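Long-range contacts in transcription regulator AsnC/Lrp ligand binding domain-containing protein (Sulfolobus tokodaii, PDB 2ZBC), which binds isoleucine as a stand-alone RAM module and probably acts in amino-acid-responsive regulation of transcription: residues S3-N9 with S68-I74; E17-L22 with I60-V66. All blocks are in the same frame, centred on the assembly; numbering follows the deposited sequence.

Contact 1: residues S3-N9 with S68-I74. With ILE (isoleucine), chain I.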
ATOM      1  N   SER A   3      19.038  16.920   2.611  1.00 22.60           N
ATOM      2  CA  SER A   3      18.891  15.807   3.536  1.00 22.10           C
ATOM      3  C   SER A   3      17.651  14.989   3.160  1.00 18.49           C
ATOM      4  O   SER A   3      16.623  15.530   2.777  1.00 18.16           O
ATOM      5  CB  SER A   3      18.713  16.314   4.966  1.00 23.61           C
ATOM      6  OG  SER A   3      19.729  17.282   5.339  1.00 31.59           O
ATOM      7  N   ALA A   4      17.771  13.684   3.322  1.00 15.81           N
ATOM      8  CA  ALA A   4      16.673  12.846   3.065  1.00 13.85           C
ATOM      9  C   ALA A   4      16.882  11.495   3.783  1.00 13.23           C
ATOM     10  O   ALA A   4      18.004  11.122   4.130  1.00 13.39           O
ATOM     11  CB  ALA A   4      16.502  12.674   1.589  1.00 15.33           C
ATOM     12  N   ILE A   5      15.788  10.811   3.988  1.00 13.66           N
ATOM     13  CA  ILE A   5      15.817   9.454   4.461  1.00 15.02           C
ATOM     14  C   ILE A   5      15.288   8.587   3.359  1.00 14.39           C
ATOM     15  O   ILE A   5      14.199   8.889   2.839  1.00 13.55           O
ATOM     16  CB  ILE A   5      14.944   9.350   5.663  1.00 15.48           C
ATOM     17  CG1 ILE A   5      15.426  10.201   6.819  1.00 19.17           C
ATOM     18  CG2 ILE A   5      14.817   7.868   6.153  1.00 15.28           C
ATOM     19  CD1 ILE A   5      16.632   9.769   7.400  1.00 24.22           C
ATOM     20  N   VAL A   6      16.054   7.546   2.956  1.00 12.48           N
ATOM     21  CA  VAL A   6      15.683   6.696   1.854  1.00 13.13           C
ATOM     22  C   VAL A   6      15.378   5.294   2.371  1.00 14.36           C
ATOM     23  O   VAL A   6      16.193   4.699   3.066  1.00 16.34           O
ATOM     24  CB  VAL A   6      16.799   6.616   0.802  1.00 12.82           C
ATOM     25  CG1 VAL A   6      16.359   5.825  -0.381  1.00 11.34           C
ATOM     26  CG2 VAL A   6      17.207   8.044   0.331  1.00 13.71           C
ATOM     27  N   LEU A   7      14.196   4.804   2.050  1.00 14.56           N
ATOM     28  CA  LEU A   7      13.778   3.457   2.432  1.00 13.72           C
ATOM     29  C   LEU A   7      14.071   2.522   1.228  1.00 13.34           C
ATOM     30  O   LEU A   7      13.607   2.765   0.094  1.00 13.39           O
ATOM     31  CB  LEU A   7      12.288   3.419   2.779  1.00 15.09           C
ATOM     32  CG  LEU A   7      11.858   4.469   3.827  1.00 15.39           C
ATOM     33  CD1 LEU A   7      10.384   4.546   3.991  1.00 16.09           C
ATOM     34  CD2 LEU A   7      12.564   4.158   5.136  1.00 15.98           C
ATOM     35  N   ILE A   8      14.866   1.493   1.446  1.00 13.05           N
ATOM     36  CA  ILE A   8      15.322   0.665   0.325  1.00 13.00           C
ATOM     37  C   ILE A   8      14.703  -0.709   0.470  1.00 13.13           C
ATOM     38  O   ILE A   8      14.695  -1.248   1.572  1.00 12.46           O
ATOM     39  CB  ILE A   8      16.828   0.579   0.370  1.00 12.55           C
ATOM     40  CG1 ILE A   8      17.462   1.972   0.165  1.00 13.07           C
ATOM     41  CG2 ILE A   8      17.340  -0.285  -0.739  1.00 14.39           C
ATOM     42  CD1 ILE A   8      18.947   1.937   0.378  1.00 11.65           C
ATOM     43  N   ASN A   9      14.241  -1.297  -0.634  1.00 13.00           N
ATOM     44  CA  ASN A   9      13.896  -2.712  -0.683  1.00 12.62           C
ATOM     45  C   ASN A   9      14.900  -3.327  -1.572  1.00 12.64           C
ATOM     46  O   ASN A   9      15.185  -2.796  -2.673  1.00 12.79           O
ATOM     47  CB  ASN A   9      12.477  -3.019  -1.221  1.00 13.64           C
ATOM     48  CG  ASN A   9      11.397  -2.828  -0.134  1.00 16.65           C
ATOM     49  OD1 ASN A   9      10.919  -3.800   0.557  1.00 18.57           O
ATOM     50  ND2 ASN A   9      10.987  -1.589   0.004  1.00 16.35           N
ATOM     51  N   SER A  68      13.932  -1.359  -5.090  1.00 14.78           N
ATOM     52  CA  SER A  68      13.199  -0.098  -5.037  1.00 13.15           C
ATOM     53  C   SER A  68      13.741   0.804  -3.949  1.00 13.58           C
ATOM     54  O   SER A  68      14.428   0.366  -2.996  1.00 12.49           O
ATOM     55  CB  SER A  68      11.719  -0.429  -4.866  1.00 14.09           C
ATOM     56  OG  SER A  68      11.428  -0.925  -3.622  1.00 20.13           O
ATOM     57  N   THR A  69      13.454   2.088  -4.116  1.00 12.68           N
ATOM     58  CA  THR A  69      13.750   3.112  -3.090  1.00 13.56           C
ATOM     59  C   THR A  69      12.566   4.069  -2.973  1.00 13.18           C
ATOM     60  O   THR A  69      11.903   4.392  -3.980  1.00 12.92           O
ATOM     61  CB  THR A  69      15.024   3.888  -3.418  1.00 14.04           C
ATOM     62  OG1 THR A  69      14.820   4.644  -4.628  1.00 13.78           O
ATOM     63  CG2 THR A  69      16.198   3.001  -3.675  1.00 12.54           C
ATOM     64  N   LEU A  70      12.362   4.559  -1.747  1.00 12.40           N
ATOM     65  CA  LEU A  70      11.387   5.578  -1.461  1.00 12.69           C
ATOM     66  C   LEU A  70      12.133   6.681  -0.687  1.00 12.61           C
ATOM     67  O   LEU A  70      12.520   6.445   0.465  1.00 13.23           O
ATOM     68  CB  LEU A  70      10.302   4.957  -0.599  1.00 12.14           C
ATOM     69  CG  LEU A  70       8.988   5.694  -0.402  1.00 14.11           C
ATOM     70  CD1 LEU A  70       7.940   4.829   0.229  1.00 15.17           C
ATOM     71  CD2 LEU A  70       9.136   6.907   0.374  1.00 14.65           C
ATOM     72  N   THR A  71      12.313   7.825  -1.293  1.00 13.44           N
ATOM     73  CA  THR A  71      13.112   8.951  -0.706  1.00 14.10           C
ATOM     74  C   THR A  71      12.158   9.928  -0.083  1.00 12.90           C
ATOM     75  O   THR A  71      11.242  10.381  -0.726  1.00 12.74           O
ATOM     76  CB  THR A  71      13.962   9.650  -1.825  1.00 14.74           C
ATOM     77  OG1 THR A  71      14.889   8.705  -2.377  1.00 11.88           O
ATOM     78  CG2 THR A  71      14.833  10.880  -1.272  1.00 13.98           C
HETATM   79  N   MSE A  72      12.377  10.208   1.190  1.00 12.02           N
HETATM   80  CA  MSE A  72      11.571  11.091   1.935  1.00 12.27           C
HETATM   81  C   MSE A  72      12.457  12.345   2.131  1.00 11.71           C
HETATM   82  O   MSE A  72      13.413  12.309   2.889  1.00 11.44           O
HETATM   83  CB  MSE A  72      11.257  10.437   3.283  1.00 12.93           C
HETATM   84  CG  MSE A  72      10.340   9.148   3.072  1.00 12.22           C
HETATM   85 SE   MSE A  72       9.809   8.499   4.839  1.00 20.00          SE
HETATM   86  CE  MSE A  72      11.468   7.736   5.315  1.00 16.86           C
ATOM     87  N   ILE A  73      12.142  13.392   1.412  1.00 13.47           N
ATOM     88  CA  ILE A  73      12.831  14.668   1.574  1.00 13.40           C
ATOM     89  C   ILE A  73      12.477  15.205   2.933  1.00 13.16           C
ATOM     90  O   ILE A  73      11.315  15.229   3.319  1.00 14.21           O
ATOM     91  CB  ILE A  73      12.414  15.687   0.438  1.00 14.55           C
ATOM     92  CG1 ILE A  73      12.693  15.100  -0.953  1.00 16.75           C
ATOM     93  CG2 ILE A  73      13.156  17.006   0.665  1.00 15.86           C
ATOM     94  CD1 ILE A  73      14.114  14.886  -1.187  1.00 18.18           C
ATOM     95  N   ILE A  74      13.494  15.612   3.705  1.00 12.42           N
ATOM     96  CA  ILE A  74      13.344  16.176   5.014  1.00 13.35           C
ATOM     97  C   ILE A  74      13.035  17.671   4.912  1.00 15.23           C
ATOM     98  O   ILE A  74      13.631  18.391   4.092  1.00 12.80           O
ATOM     99  CB  ILE A  74      14.644  15.950   5.844  1.00 15.18           C
ATOM    100  CG1 ILE A  74      14.697  14.494   6.308  1.00 15.08           C
ATOM    101  CG2 ILE A  74      14.708  16.776   7.132  1.00 14.66           C
ATOM    102  CD1 ILE A  74      16.098  14.066   6.698  1.00 14.05           C
TER
HETATM  103  N   ILE I  84      11.041   7.972  -6.603  1.00 10.53           N
HETATM  104  CA  ILE I  84      12.396   7.421  -6.290  1.00 11.76           C
HETATM  105  C   ILE I  84      12.809   7.651  -4.821  1.00 12.28           C
HETATM  106  O   ILE I  84      12.023   8.370  -4.139  1.00 12.22           O
HETATM  107  CB  ILE I  84      13.440   8.049  -7.195  1.00 11.01           C
HETATM  108  CG1 ILE I  84      13.717   9.501  -6.820  1.00 12.92           C
HETATM  109  CG2 ILE I  84      12.915   8.080  -8.600  1.00 13.71           C
HETATM  110  CD1 ILE I  84      14.698  10.131  -7.747  1.00 14.08           C
HETATM  111  OXT ILE I  84      13.885   7.110  -4.382  1.00 13.86           O
HETATM  112  O   HOH W   1      11.356   0.997  -1.406  1.00 25.39           O
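Strands 3-10 and 66-75 pair antiparallel in the four-stranded sheet of the RAM domain, and S3-N9 with S68-I74 is the body of that pairing. I5 and M72, L7 and L70, and N9 and S68 are hydrogen-bonded pairs. M72 N reaches I5 O at 2.8 Å, and L7 N gives L70 O a nearly straight bond (175°). At the far end the bond from I74 N to S3 O is longer, 3.3 Å. A4 and I73, V6 and T71, and I8 and T69 alternate with these as non-hydrogen-bonded pairs.

On one face I5, L7, L70 and M72 make an apolar patch, with N9 and S68 at its end. M72 is a selenomethionine. Its chain turns about the CG-SE bond (chi3 -75°), which brings CE over the neighbouring strand. There CE touches two side chains, I5 and L7. It sits 3.5 Å from I5 CG2, a tight fit, and 3.6 Å from L7 CG. On this face L7 also packs on L7 of the second subunit. Near the S68 end, water 1 donates to L7 O and hydrogen-bonds S68 OG.

The other face carries V6, T69 and T71 and meets the ligand. T69 OG1 lies between its backbone N and carbonyl carbon (chi1 65°) and donates to OXT of the isoleucine at 2.6 Å. T71 OG1 donates to the same oxygen at 2.8 Å. T71 N takes the other carboxylate oxygen, O, at 2.9 Å. Three donors of one strand thus grip the carboxylate. On the next strand, V6 CG2 packs against T71 OG1 and CG2. G36, D39 and V34 of the third subunit also bind the ligand. Set on the outermost strand of this chain's sheet, which at I74 pairs with a strand of the second subunit, the arrangement is that of an Lrp/AsnC effector site.

Contact 2: residues E17-L22 with I60-V66. With ILE (isoleucine), chain I.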
ATOM      1  N   GLU A  17      24.439  -7.402   1.639  1.00 16.98           N
ATOM      2  CA  GLU A  17      25.425  -7.044   0.612  1.00 17.87           C
ATOM      3  C   GLU A  17      25.194  -5.577   0.285  1.00 18.09           C
ATOM      4  O   GLU A  17      26.139  -4.792   0.179  1.00 15.97           O
ATOM      5  CB  GLU A  17      25.298  -7.883  -0.642  1.00 18.97           C
ATOM      6  CG  GLU A  17      25.834  -9.307  -0.494  1.00 24.68           C
ATOM      7  CD  GLU A  17      25.547 -10.119  -1.739  1.00 30.91           C
ATOM      8  OE1 GLU A  17      26.032  -9.759  -2.838  1.00 32.16           O
ATOM      9  OE2 GLU A  17      24.851 -11.108  -1.598  1.00 37.61           O
ATOM     10  N   VAL A  18      23.914  -5.199   0.194  1.00 16.60           N
ATOM     11  CA  VAL A  18      23.615  -3.803  -0.047  1.00 16.56           C
ATOM     12  C   VAL A  18      24.057  -2.913   1.114  1.00 14.90           C
ATOM     13  O   VAL A  18      24.607  -1.823   0.921  1.00 15.92           O
ATOM     14  CB  VAL A  18      22.106  -3.590  -0.420  1.00 14.06           C
ATOM     15  CG1 VAL A  18      21.781  -2.036  -0.548  1.00 16.05           C
ATOM     16  CG2 VAL A  18      21.740  -4.303  -1.700  1.00 14.80           C
ATOM     17  N   PHE A  19      23.779  -3.320   2.331  1.00 16.45           N
ATOM     18  CA  PHE A  19      24.189  -2.572   3.540  1.00 16.52           C
ATOM     19  C   PHE A  19      25.719  -2.346   3.523  1.00 17.05           C
ATOM     20  O   PHE A  19      26.193  -1.216   3.709  1.00 18.18           O
ATOM     21  CB  PHE A  19      23.759  -3.369   4.813  1.00 15.90           C
ATOM     22  CG  PHE A  19      24.375  -2.866   6.093  1.00 16.63           C
ATOM     23  CD1 PHE A  19      23.685  -1.987   6.932  1.00 16.06           C
ATOM     24  CD2 PHE A  19      25.644  -3.261   6.474  1.00 18.86           C
ATOM     25  CE1 PHE A  19      24.269  -1.524   8.089  1.00 17.16           C
ATOM     26  CE2 PHE A  19      26.237  -2.813   7.636  1.00 17.09           C
ATOM     27  CZ  PHE A  19      25.536  -1.963   8.464  1.00 16.47           C
ATOM     28  N   GLU A  20      26.461  -3.398   3.209  1.00 17.56           N
ATOM     29  CA  GLU A  20      27.920  -3.315   3.076  1.00 19.57           C
ATOM     30  C   GLU A  20      28.380  -2.245   2.045  1.00 17.64           C
ATOM     31  O   GLU A  20      29.295  -1.521   2.326  1.00 18.61           O
ATOM     32  CB  GLU A  20      28.497  -4.685   2.715  1.00 19.04           C
ATOM     33  CG  GLU A  20      30.005  -4.794   2.380  1.00 24.33           C
ATOM     34  CD  GLU A  20      30.474  -6.281   2.196  1.00 29.40           C
ATOM     35  OE1 GLU A  20      29.853  -7.121   1.388  1.00 26.53           O
ATOM     36  OE2 GLU A  20      31.476  -6.617   2.908  1.00 32.93           O
ATOM     37  N   ARG A  21      27.715  -2.159   0.892  1.00 16.47           N
ATOM     38  CA  ARG A  21      28.044  -1.158  -0.128  1.00 15.61           C
ATOM     39  C   ARG A  21      27.781   0.217   0.433  1.00 16.31           C
ATOM     40  O   ARG A  21      28.635   1.133   0.355  1.00 15.20           O
ATOM     41  CB  ARG A  21      27.197  -1.345  -1.356  1.00 14.86           C
ATOM     42  CG  ARG A  21      27.517  -2.669  -2.141  1.00 15.74           C
ATOM     43  CD  ARG A  21      26.721  -2.839  -3.449  1.00 17.42           C
ATOM     44  NE  ARG A  21      26.945  -4.167  -4.015  1.00 14.32           N
ATOM     45  CZ  ARG A  21      28.007  -4.445  -4.770  1.00 19.28           C
ATOM     46  NH1 ARG A  21      28.872  -3.474  -5.134  1.00 15.07           N
ATOM     47  NH2 ARG A  21      28.155  -5.647  -5.217  1.00 22.34           N
ATOM     48  N   LEU A  22      26.596   0.357   1.063  1.00 15.74           N
ATOM     49  CA  LEU A  22      26.181   1.647   1.546  1.00 15.87           C
ATOM     50  C   LEU A  22      27.138   2.244   2.573  1.00 16.74           C
ATOM     51  O   LEU A  22      27.363   3.510   2.564  1.00 16.79           O
ATOM     52  CB  LEU A  22      24.733   1.680   2.027  1.00 13.62           C
ATOM     53  CG  LEU A  22      23.698   1.563   0.918  1.00 14.50           C
ATOM     54  CD1 LEU A  22      22.351   1.083   1.565  1.00 14.57           C
ATOM     55  CD2 LEU A  22      23.535   2.812   0.046  1.00 16.34           C
ATOM     56  N   ILE A  60      22.582   4.770  -5.609  1.00 14.10           N
ATOM     57  CA  ILE A  60      21.789   3.840  -4.782  1.00 13.90           C
ATOM     58  C   ILE A  60      20.928   2.948  -5.681  1.00 13.66           C
ATOM     59  O   ILE A  60      20.958   1.682  -5.549  1.00 11.12           O
ATOM     60  CB  ILE A  60      20.828   4.547  -3.746  1.00 14.60           C
ATOM     61  CG1 ILE A  60      21.538   5.444  -2.752  1.00 12.67           C
ATOM     62  CG2 ILE A  60      20.076   3.456  -2.899  1.00 14.41           C
ATOM     63  CD1 ILE A  60      20.615   5.957  -1.653  1.00 14.29           C
ATOM     64  N   ARG A  61      20.159   3.585  -6.577  1.00 13.39           N
ATOM     65  CA  ARG A  61      19.276   2.839  -7.487  1.00 14.48           C
ATOM     66  C   ARG A  61      19.944   2.005  -8.602  1.00 15.36           C
ATOM     67  O   ARG A  61      19.236   1.367  -9.404  1.00 14.52           O
ATOM     68  CB  ARG A  61      18.203   3.749  -8.108  1.00 13.94           C
ATOM     69  CG  ARG A  61      17.229   4.200  -7.063  1.00 13.00           C
ATOM     70  CD  ARG A  61      16.304   5.289  -7.448  1.00  9.81           C
ATOM     71  NE  ARG A  61      15.392   5.035  -8.523  1.00 10.52           N
ATOM     72  CZ  ARG A  61      14.240   4.403  -8.404  1.00 11.74           C
ATOM     73  NH1 ARG A  61      13.834   3.943  -7.232  1.00 11.44           N
ATOM     74  NH2 ARG A  61      13.475   4.278  -9.461  1.00 10.55           N
ATOM     75  N   LYS A  62      21.266   2.107  -8.710  1.00 14.96           N
ATOM     76  CA  LYS A  62      22.025   1.249  -9.589  1.00 16.40           C
ATOM     77  C   LYS A  62      22.831   0.184  -8.860  1.00 15.70           C
ATOM     78  O   LYS A  62      23.541  -0.573  -9.513  1.00 16.14           O
ATOM     79  CB  LYS A  62      22.848   2.115 -10.534  1.00 16.70           C
ATOM     80  CG  LYS A  62      21.906   2.778 -11.558  1.00 22.05           C
ATOM     81  CD  LYS A  62      22.573   3.646 -12.598  1.00 25.88           C
ATOM     82  CE  LYS A  62      21.594   4.260 -13.644  1.00 31.91           C
ATOM     83  NZ  LYS A  62      21.557   3.419 -14.931  1.00 40.26           N
ATOM     84  N   LEU A  63      22.792   0.128  -7.543  1.00 15.62           N
ATOM     85  CA  LEU A  63      23.573  -0.871  -6.826  1.00 14.90           C
ATOM     86  C   LEU A  63      22.982  -2.250  -7.072  1.00 14.96           C
ATOM     87  O   LEU A  63      21.746  -2.407  -7.051  1.00 13.83           O
ATOM     88  CB  LEU A  63      23.545  -0.621  -5.326  1.00 15.38           C
ATOM     89  CG  LEU A  63      24.228   0.662  -4.780  1.00 14.95           C
ATOM     90  CD1 LEU A  63      24.046   0.696  -3.315  1.00 18.15           C
ATOM     91  CD2 LEU A  63      25.717   0.809  -5.203  1.00 15.84           C
ATOM     92  N   PRO A  64      23.830  -3.252  -7.262  1.00 15.07           N
ATOM     93  CA  PRO A  64      23.349  -4.656  -7.301  1.00 15.41           C
ATOM     94  C   PRO A  64      22.464  -4.975  -6.148  1.00 15.01           C
ATOM     95  O   PRO A  64      22.761  -4.708  -4.989  1.00 14.46           O
ATOM     96  CB  PRO A  64      24.632  -5.473  -7.201  1.00 15.41           C
ATOM     97  CG  PRO A  64      25.702  -4.539  -7.854  1.00 17.49           C
ATOM     98  CD  PRO A  64      25.290  -3.175  -7.320  1.00 16.14           C
ATOM     99  N   LYS A  65      21.308  -5.479  -6.522  1.00 17.01           N
ATOM    100  CA  LYS A  65      20.312  -6.071  -5.638  1.00 16.73           C
ATOM    101  C   LYS A  65      19.451  -5.016  -5.024  1.00 16.73           C
ATOM    102  O   LYS A  65      18.587  -5.358  -4.238  1.00 18.98           O
ATOM    103  CB  LYS A  65      20.956  -7.013  -4.598  1.00 16.81           C
ATOM    104  CG  LYS A  65      21.860  -8.092  -5.293  1.00 19.79           C
ATOM    105  CD  LYS A  65      22.097  -9.356  -4.428  1.00 20.71           C
ATOM    106  CE  LYS A  65      22.823 -10.455  -5.198  1.00 22.99           C
ATOM    107  NZ  LYS A  65      23.459 -11.433  -4.246  1.00 24.96           N
ATOM    108  N   VAL A  66      19.592  -3.734  -5.395  1.00 14.67           N
ATOM    109  CA  VAL A  66      18.550  -2.798  -4.996  1.00 14.89           C
ATOM    110  C   VAL A  66      17.344  -2.966  -5.943  1.00 13.23           C
ATOM    111  O   VAL A  66      17.425  -2.854  -7.155  1.00 12.69           O
ATOM    112  CB  VAL A  66      19.107  -1.309  -4.924  1.00 14.83           C
ATOM    113  CG1 VAL A  66      18.051  -0.347  -4.860  1.00 17.52           C
ATOM    114  CG2 VAL A  66      20.013  -1.194  -3.795  1.00 12.70           C
TER
HETATM  115  N   ILE I  84      11.041   7.972  -6.603  1.00 10.53           N
HETATM  116  CA  ILE I  84      12.396   7.421  -6.290  1.00 11.76           C
HETATM  117  C   ILE I  84      12.809   7.651  -4.821  1.00 12.28           C
HETATM  118  O   ILE I  84      12.023   8.370  -4.139  1.00 12.22           O
HETATM  119  CB  ILE I  84      13.440   8.049  -7.195  1.00 11.01           C
HETATM  120  CG1 ILE I  84      13.717   9.501  -6.820  1.00 12.92           C
HETATM  121  CG2 ILE I  84      12.915   8.080  -8.600  1.00 13.71           C
HETATM  122  CD1 ILE I  84      14.698  10.131  -7.747  1.00 14.08           C
HETATM  123  OXT ILE I  84      13.885   7.110  -4.382  1.00 13.86           O
HETATM  124  O   HOH W   2      24.655  -5.679  -3.298  1.00 15.31           O
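E17 starts with CG beside its own backbone N (chi1 -75°) and runs on extended; K65 sets out in the same way (chi1 -53°) and is extended beyond CG. The two side chains meet at their charged ends. K65 NZ donates to E17 OE2 at 3.0 Å in a salt bridge. It comes on the syn side, 29° out of the carboxylate plane. A weak second bond runs from K65 NZ to E17 OE1. With E17 replaced by an alanine, the ammonium group of K65 would probably lose this anionic mate, and its side chain would be freer to move.

R21 lies one turn further along the helix. Its side chain carries the guanidinium over the ring of P64. P64 CG covers one face, 3.7 Å above the plane and offset toward the rim. At the edge of the group, R21 NE donates to water 2 at 2.8 Å, and this water donates to P64 O. It bridges helix and loop.

The contact joins the helix 15-22 to the loop between helix 49-60 and strand 66-75, within the alpha-beta sandwich of the family. A type I turn, I60 to L63, and a type II turn, L63 to V66, shape this loop.

Nearer the sheet the contacts are mostly between apolar side chains. V18 sends CG1 to V66 CG2 at 3.8 Å, the two side chains crossing at about a right angle. Its other branch, CG2, lies 3.5 Å from a carbonyl oxygen, P64 O. L22 CD2 reaches L63 CD1 at 4.0 Å and also faces I60 CG1. V18 and L22 continue onto I40 of the sheet. On the loop, R61 lays its guanidinium against isoleucine CG2 and forms a salt bridge with E15 of the third subunit.

Contact 2 is nested within the chain loop closed by contact 1, and their centres lie 14 Å apart. They meet directly. I8 CD1 of contact 1 touches L22 CD1 at 3.7 Å and I60 CG2 at 3.8 Å, so the strand packs against helix 15-22 and against I60, at the end of helix 49-60. The other junction is at the ligand. R61 NH1 probably hydrogen-bonds T69 OG1 at 2.9 Å, and the same hydroxyl binds the isoleucine carboxylate. The T69 hydroxyl therefore joins the two contacts at the ligand, since R61 also lies beside it. Both contacts also reach the third subunit, which completes this pocket.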